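Transcriptional regulator, LRP/AsnC family (Neisseria meningitidis, PDB 2P5V) probably binds specific DNA sequences to regulate transcription, pairing a winged helix-turn-helix domain with an Lrp/AsnC-type ligand-binding domain in an eight-chain assembly. Local coordinates at residues Leu16-Glu21 with Thr151-Asn157; Pro96-Ser100 with Leu112-Phe116. All blocks are in the same frame, centred on the assembly; numbering follows the deposited sequence.

Contact 1: Leu16-Glu21 with Thr151-Asn157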
loop_
_atom_site.group_PDB
_atom_site.type_symbol
_atom_site.label_atom_id
_atom_site.label_comp_id
_atom_site.label_asym_id
_atom_site.label_seq_id
_atom_site.Cartn_x
_atom_site.Cartn_y
_atom_site.Cartn_z
ATOM N N LEU G 16 4.465 34.732 -26.722
ATOM C CA LEU G 16 4.890 33.638 -25.841
ATOM C C LEU G 16 4.531 32.272 -26.424
ATOM O O LEU G 16 5.311 31.328 -26.337
ATOM C CB LEU G 16 4.287 33.801 -24.445
ATOM C CG LEU G 16 4.767 35.031 -23.670
ATOM C CD1 LEU G 16 3.796 35.358 -22.550
ATOM C CD2 LEU G 16 6.176 34.838 -23.124
ATOM N N GLN G 17 3.354 32.170 -27.024
ATOM C CA GLN G 17 2.953 30.935 -27.687
ATOM C C GLN G 17 3.893 30.608 -28.841
ATOM O O GLN G 17 4.308 29.459 -28.999
ATOM C CB GLN G 17 1.523 31.041 -28.202
ATOM C CG GLN G 17 0.470 31.128 -27.102
ATOM C CD GLN G 17 -0.912 31.448 -27.644
ATOM O OE1 GLN G 17 -1.078 31.741 -28.828
ATOM N NE2 GLN G 17 -1.911 31.394 -26.777
ATOM N N VAL G 18 4.226 31.620 -29.641
ATOM C CA VAL G 18 5.110 31.431 -30.790
ATOM C C VAL G 18 6.487 30.948 -30.342
ATOM O O VAL G 18 7.011 29.969 -30.873
ATOM C CB VAL G 18 5.274 32.732 -31.618
ATOM C CG1 VAL G 18 6.483 32.643 -32.543
ATOM C CG2 VAL G 18 4.010 33.024 -32.418
ATOM N N LEU G 19 7.064 31.641 -29.367
ATOM C CA LEU G 19 8.418 31.333 -28.898
ATOM C C LEU G 19 8.522 29.994 -28.153
ATOM O O LEU G 19 9.577 29.351 -28.179
ATOM C CB LEU G 19 8.938 32.461 -28.000
ATOM C CG LEU G 19 9.286 33.774 -28.701
ATOM C CD1 LEU G 19 9.598 34.841 -27.657
ATOM C CD2 LEU G 19 10.453 33.591 -29.676
ATOM N N GLN G 20 7.446 29.589 -27.476
ATOM C CA GLN G 20 7.425 28.301 -26.785
ATOM C C GLN G 20 7.590 27.151 -27.771
ATOM O O GLN G 20 8.264 26.167 -27.470
ATOM C CB GLN G 20 6.143 28.119 -25.969
ATOM C CG GLN G 20 6.214 28.743 -24.585
ATOM C CD GLN G 20 5.107 28.281 -23.666
ATOM O OE1 GLN G 20 5.354 27.943 -22.506
ATOM N NE2 GLN G 20 3.880 28.248 -24.176
ATOM N N GLU G 21 6.981 27.293 -28.944
ATOM C CA GLU G 21 7.082 26.296 -30.006
ATOM C C GLU G 21 8.325 26.466 -30.874
ATOM O O GLU G 21 8.909 25.480 -31.309
ATOM C CB GLU G 21 5.822 26.320 -30.875
ATOM C CG GLU G 21 4.609 25.712 -30.192
ATOM C CD GLU G 21 4.839 24.260 -29.792
ATOM O OE1 GLU G 21 5.122 23.426 -30.678
ATOM O OE2 GLU G 21 4.749 23.954 -28.586
ATOM N N THR G 151 5.239 17.963 -24.060
ATOM C CA THR G 151 5.562 19.326 -24.470
ATOM C C THR G 151 6.052 20.160 -23.275
ATOM O O THR G 151 5.768 19.850 -22.127
ATOM C CB THR G 151 4.366 20.020 -25.179
ATOM O OG1 THR G 151 4.702 21.389 -25.440
ATOM C CG2 THR G 151 3.082 19.955 -24.338
ATOM N N THR G 152 6.810 21.207 -23.577
ATOM C CA THR G 152 7.302 22.157 -22.577
ATOM C C THR G 152 6.432 23.419 -22.543
ATOM O O THR G 152 6.581 24.264 -21.659
ATOM C CB THR G 152 8.755 22.573 -22.890
ATOM O OG1 THR G 152 8.835 23.060 -24.235
ATOM C CG2 THR G 152 9.696 21.399 -22.735
ATOM N N SER G 153 5.515 23.530 -23.497
ATOM C CA SER G 153 4.686 24.707 -23.634
ATOM C C SER G 153 3.598 24.744 -22.570
ATOM O O SER G 153 2.785 23.817 -22.457
ATOM C CB SER G 153 4.049 24.754 -25.020
ATOM O OG SER G 153 5.035 24.558 -26.009
ATOM N N LEU G 154 3.603 25.823 -21.792
ATOM C CA LEU G 154 2.586 26.064 -20.780
ATOM C C LEU G 154 1.336 26.573 -21.474
ATOM O O LEU G 154 1.435 27.220 -22.525
ATOM C CB LEU G 154 3.067 27.098 -19.762
ATOM C CG LEU G 154 4.186 26.676 -18.804
ATOM C CD1 LEU G 154 4.724 27.888 -18.027
ATOM C CD2 LEU G 154 3.687 25.609 -17.855
ATOM N N PRO G 155 0.157 26.284 -20.892
ATOM C CA PRO G 155 -1.105 26.798 -21.416
ATOM C C PRO G 155 -1.254 28.247 -20.977
ATOM O O PRO G 155 -0.933 28.577 -19.831
ATOM C CB PRO G 155 -2.146 25.909 -20.736
ATOM C CG PRO G 155 -1.531 25.582 -19.413
ATOM C CD PRO G 155 -0.046 25.480 -19.670
ATOM N N LEU G 156 -1.705 29.112 -21.877
ATOM C CA LEU G 156 -1.724 30.552 -21.587
ATOM C C LEU G 156 -3.099 31.201 -21.743
ATOM O O LEU G 156 -3.235 32.403 -21.531
ATOM C CB LEU G 156 -0.680 31.285 -22.447
ATOM C CG LEU G 156 0.773 30.810 -22.270
ATOM C CD1 LEU G 156 1.752 31.645 -23.101
ATOM C CD2 LEU G 156 1.193 30.795 -20.794
ATOM N N ASN G 157 -4.114 30.394 -22.050
ATOM C CA ASN G 157 -5.455 30.895 -22.370
ATOM C C ASN G 157 -6.136 31.605 -21.207
ATOM O O ASN G 157 -6.968 32.490 -21.416
ATOM C CB ASN G 157 -6.336 29.743 -22.851
ATOM C CG ASN G 157 -5.751 29.036 -24.054
ATOM O OD1 ASN G 157 -5.400 29.677 -25.050
ATOM N ND2 ASN G 157 -5.621 27.714 -23.964
HETATM O O HOH W 1 8.169 25.764 -24.365
HETATM O O HOH W 2 7.358 26.816 -21.301
HETATM O O HOH W 3 6.986 23.480 -27.028
#

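Contact 2: Pro96-Ser100 with Leu112-Phe116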
loop_
_atom_site.group_PDB
_atom_site.type_symbol
_atom_site.label_atom_id
_atom_site.label_comp_id
_atom_site.label_asym_id
_atom_site.label_seq_id
_atom_site.Cartn_x
_atom_site.Cartn_y
_atom_site.Cartn_z
ATOM N N PRO G 96 23.701 14.826 -13.643
ATOM C CA PRO G 96 23.157 15.226 -14.952
ATOM C C PRO G 96 22.068 14.309 -15.515
ATOM O O PRO G 96 21.267 14.745 -16.347
ATOM C CB PRO G 96 24.392 15.224 -15.871
ATOM C CG PRO G 96 25.573 15.115 -14.962
ATOM C CD PRO G 96 25.110 14.409 -13.747
ATOM N N GLU G 97 22.043 13.052 -15.073
ATOM C CA GLU G 97 21.004 12.109 -15.496
ATOM C C GLU G 97 19.626 12.447 -14.928
ATOM O O GLU G 97 18.628 12.076 -15.522
ATOM C CB GLU G 97 21.376 10.656 -15.169
ATOM C CG GLU G 97 21.915 10.419 -13.766
ATOM C CD GLU G 97 23.408 10.639 -13.660
ATOM O OE1 GLU G 97 24.173 9.772 -14.120
ATOM O OE2 GLU G 97 23.809 11.677 -13.105
ATOM N N VAL G 98 19.569 13.159 -13.799
ATOM C CA VAL G 98 18.292 13.635 -13.243
ATOM C C VAL G 98 17.969 15.013 -13.840
ATOM O O VAL G 98 18.665 15.981 -13.577
ATOM C CB VAL G 98 18.324 13.697 -11.691
ATOM C CG1 VAL G 98 16.994 14.183 -11.108
ATOM C CG2 VAL G 98 18.689 12.350 -11.121
ATOM N N LEU G 99 16.930 15.070 -14.671
ATOM C CA LEU G 99 16.437 16.320 -15.276
ATOM C C LEU G 99 15.538 17.125 -14.335
ATOM O O LEU G 99 15.583 18.347 -14.304
ATOM C CB LEU G 99 15.642 16.012 -16.546
ATOM C CG LEU G 99 16.492 15.775 -17.804
ATOM C CD1 LEU G 99 17.460 14.608 -17.611
ATOM C CD2 LEU G 99 15.587 15.554 -19.033
ATOM N N SER G 100 14.714 16.444 -13.564
ATOM C CA SER G 100 13.825 17.147 -12.666
ATOM C C SER G 100 13.648 16.383 -11.372
ATOM O O SER G 100 13.750 15.155 -11.328
ATOM C CB SER G 100 12.480 17.476 -13.357
ATOM O OG SER G 100 11.738 16.311 -13.661
ATOM N N LEU G 112 11.727 12.110 -8.992
ATOM C CA LEU G 112 12.819 12.403 -9.900
ATOM C C LEU G 112 12.509 11.839 -11.283
ATOM O O LEU G 112 11.909 10.776 -11.411
ATOM C CB LEU G 112 14.118 11.797 -9.379
ATOM C CG LEU G 112 14.786 12.459 -8.166
ATOM C CD1 LEU G 112 13.873 12.480 -6.956
ATOM C CD2 LEU G 112 16.077 11.730 -7.839
ATOM N N GLN G 113 12.921 12.559 -12.317
ATOM C CA GLN G 113 12.761 12.095 -13.693
ATOM C C GLN G 113 14.171 12.063 -14.289
ATOM O O GLN G 113 14.892 13.061 -14.238
ATOM C CB GLN G 113 11.807 13.024 -14.462
ATOM C CG GLN G 113 11.248 12.439 -15.772
ATOM C CD GLN G 113 10.196 13.329 -16.459
ATOM O OE1 GLN G 113 9.523 14.153 -15.825
ATOM N NE2 GLN G 113 10.053 13.152 -17.766
ATOM N N ALA G 114 14.580 10.899 -14.797
ATOM C CA ALA G 114 15.981 10.674 -15.185
ATOM C C ALA G 114 16.115 9.831 -16.444
ATOM O O ALA G 114 15.239 9.034 -16.763
ATOM C CB ALA G 114 16.749 10.015 -14.047
ATOM N N PHE G 115 17.235 10.001 -17.141
ATOM C CA PHE G 115 17.470 9.308 -18.398
ATOM C C PHE G 115 18.733 8.473 -18.363
ATOM O O PHE G 115 19.759 8.907 -17.834
ATOM C CB PHE G 115 17.569 10.321 -19.524
ATOM C CG PHE G 115 16.252 10.654 -20.149
ATOM C CD1 PHE G 115 15.738 9.867 -21.171
ATOM C CD2 PHE G 115 15.530 11.757 -19.731
ATOM C CE1 PHE G 115 14.527 10.185 -21.772
ATOM C CE2 PHE G 115 14.312 12.075 -20.326
ATOM C CZ PHE G 115 13.820 11.288 -21.353
ATOM N N PHE G 116 18.650 7.276 -18.943
ATOM C CA PHE G 116 19.778 6.338 -18.997
ATOM C C PHE G 116 19.766 5.620 -20.312
ATOM O O PHE G 116 18.740 5.599 -21.000
ATOM C CB PHE G 116 19.695 5.334 -17.847
ATOM C CG PHE G 116 19.643 5.982 -16.501
ATOM C CD1 PHE G 116 20.806 6.208 -15.780
ATOM C CD2 PHE G 116 18.439 6.411 -15.982
ATOM C CE1 PHE G 116 20.755 6.838 -14.546
ATOM C CE2 PHE G 116 18.378 7.034 -14.753
ATOM C CZ PHE G 116 19.538 7.251 -14.032
#

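Contact 1: Leu16-Glu21 with Thr151-Asn157
Gln20, on the last turn of helix 10-21, comes closest to the irregular segment 151-157 at Ser153, with a CA-CA distance of 5.5 Å. Its primary amide grips the backbone of Leu154 at both ends: Leu154 N donates to Gln20 OE1 at 2.8 Å, the donor tilted 33° from the side-chain carbonyl plane. Gln20 NE2 returns a nearly straight bond of 3.1 Å to Leu154 O, and NE2 approaches in the plane of that carbonyl, on a lone pair of the oxygen. Beyond CG the glutamine chain is extended (chi2 -166°), which carries the amide to the backbone of Leu154, and the paired bonds fix its rotation. A water lies between Gln20 OE1 and Thr152 O, within hydrogen-bonding distance of both. At the helix end Glu21 bends at chi2 (-59°), bringing OE2 within 2.7 Å of Ser153 OG. Thr151 OG1 accepts from Ser153 N in an ST turn at the start of the loop. On the apolar side, Leu156 CD1 rests against Leu16 CB at 3.6 Å. The contact thus ties the chain leaving strand 136-150 back onto the DNA-binding domain: Leu16 also packs on Leu48 of helix 38-50 and Val54 of strand 54-61, and Leu61 of the second subunit lies against Leu16 and Gln20.

Contact 2: Pro96-Ser100 with Leu112-Phe116
Glu97, just ahead of strand 98-104, opens the pairing with strand 110-116: its carbonyl oxygen accepts from Phe115 N at 3.0 Å and also takes a CA-H...O contact from Ala114. Its side chain leaves with CG between the backbone N and the carbonyl carbon (chi1 46°), and CB and CG lie by the Phe116 ring, CG 3.8 Å from CE1. Val98 forms an antiparallel non-hydrogen-bonded pair with Ala114, the CA atoms 4.2 Å apart. One valine branch, CG2, meets Ala114 CB, and the other, CG1, reaches Leu112 CG at 4.1 Å, giving a small aliphatic cluster. The register then slips by one residue at Leu99 and Ser100, which both face Gln113 in a classic beta bulge. Leu99 N donates to Gln113 O at 2.9 Å, nearly along the C=O axis, and Ser100 N adds a weak bond to the same oxygen, so one carbonyl serves both bulge residues. Leu99 CD2 lies 3.9 Å from Phe115 CD2, the two side chains meeting at a slant. Past the bulge, Ser100 and Gln113 form a hydrogen-bonded pair in which Gln113 N donates to Ser100 O at 2.9 Å, and Ser100 OG sits 3.4 Å from Gln113 CB. This hairpin belongs to the antiparallel sheet of the ligand-binding domain. Strand 70-78 flanks 110-116, while Val98 and Leu112 face Val92 of helix 84-94, and Phe125 of helix 119-130 meets Glu97, Val98 and Phe116. At its outer edge Ser100 pairs with a strand of the second subunit, so the sheet continues across the dimer interface.

Contact 2 is buried and lies between neighbouring strands of one hairpin in the ligand-binding domain, whereas contact 1 is only partly buried and joins residues far apart in sequence: helix 10-21 of the DNA-binding domain and the loop after strand 136-150. Contact 2 is nested within the chain loop that contact 1 closes, yet their centres are about 23 Å apart, on opposite sides of the chain's centre. Backbone bonding and apolar side chains dominate the sheet pairing; a side-chain amide, hydroxyls and waters do more of the work at the helix end. Across the subunit interface contact 2 of one chain meets contact 1 of the other, where Phe115 packs on Leu154 of the neighbouring subunit.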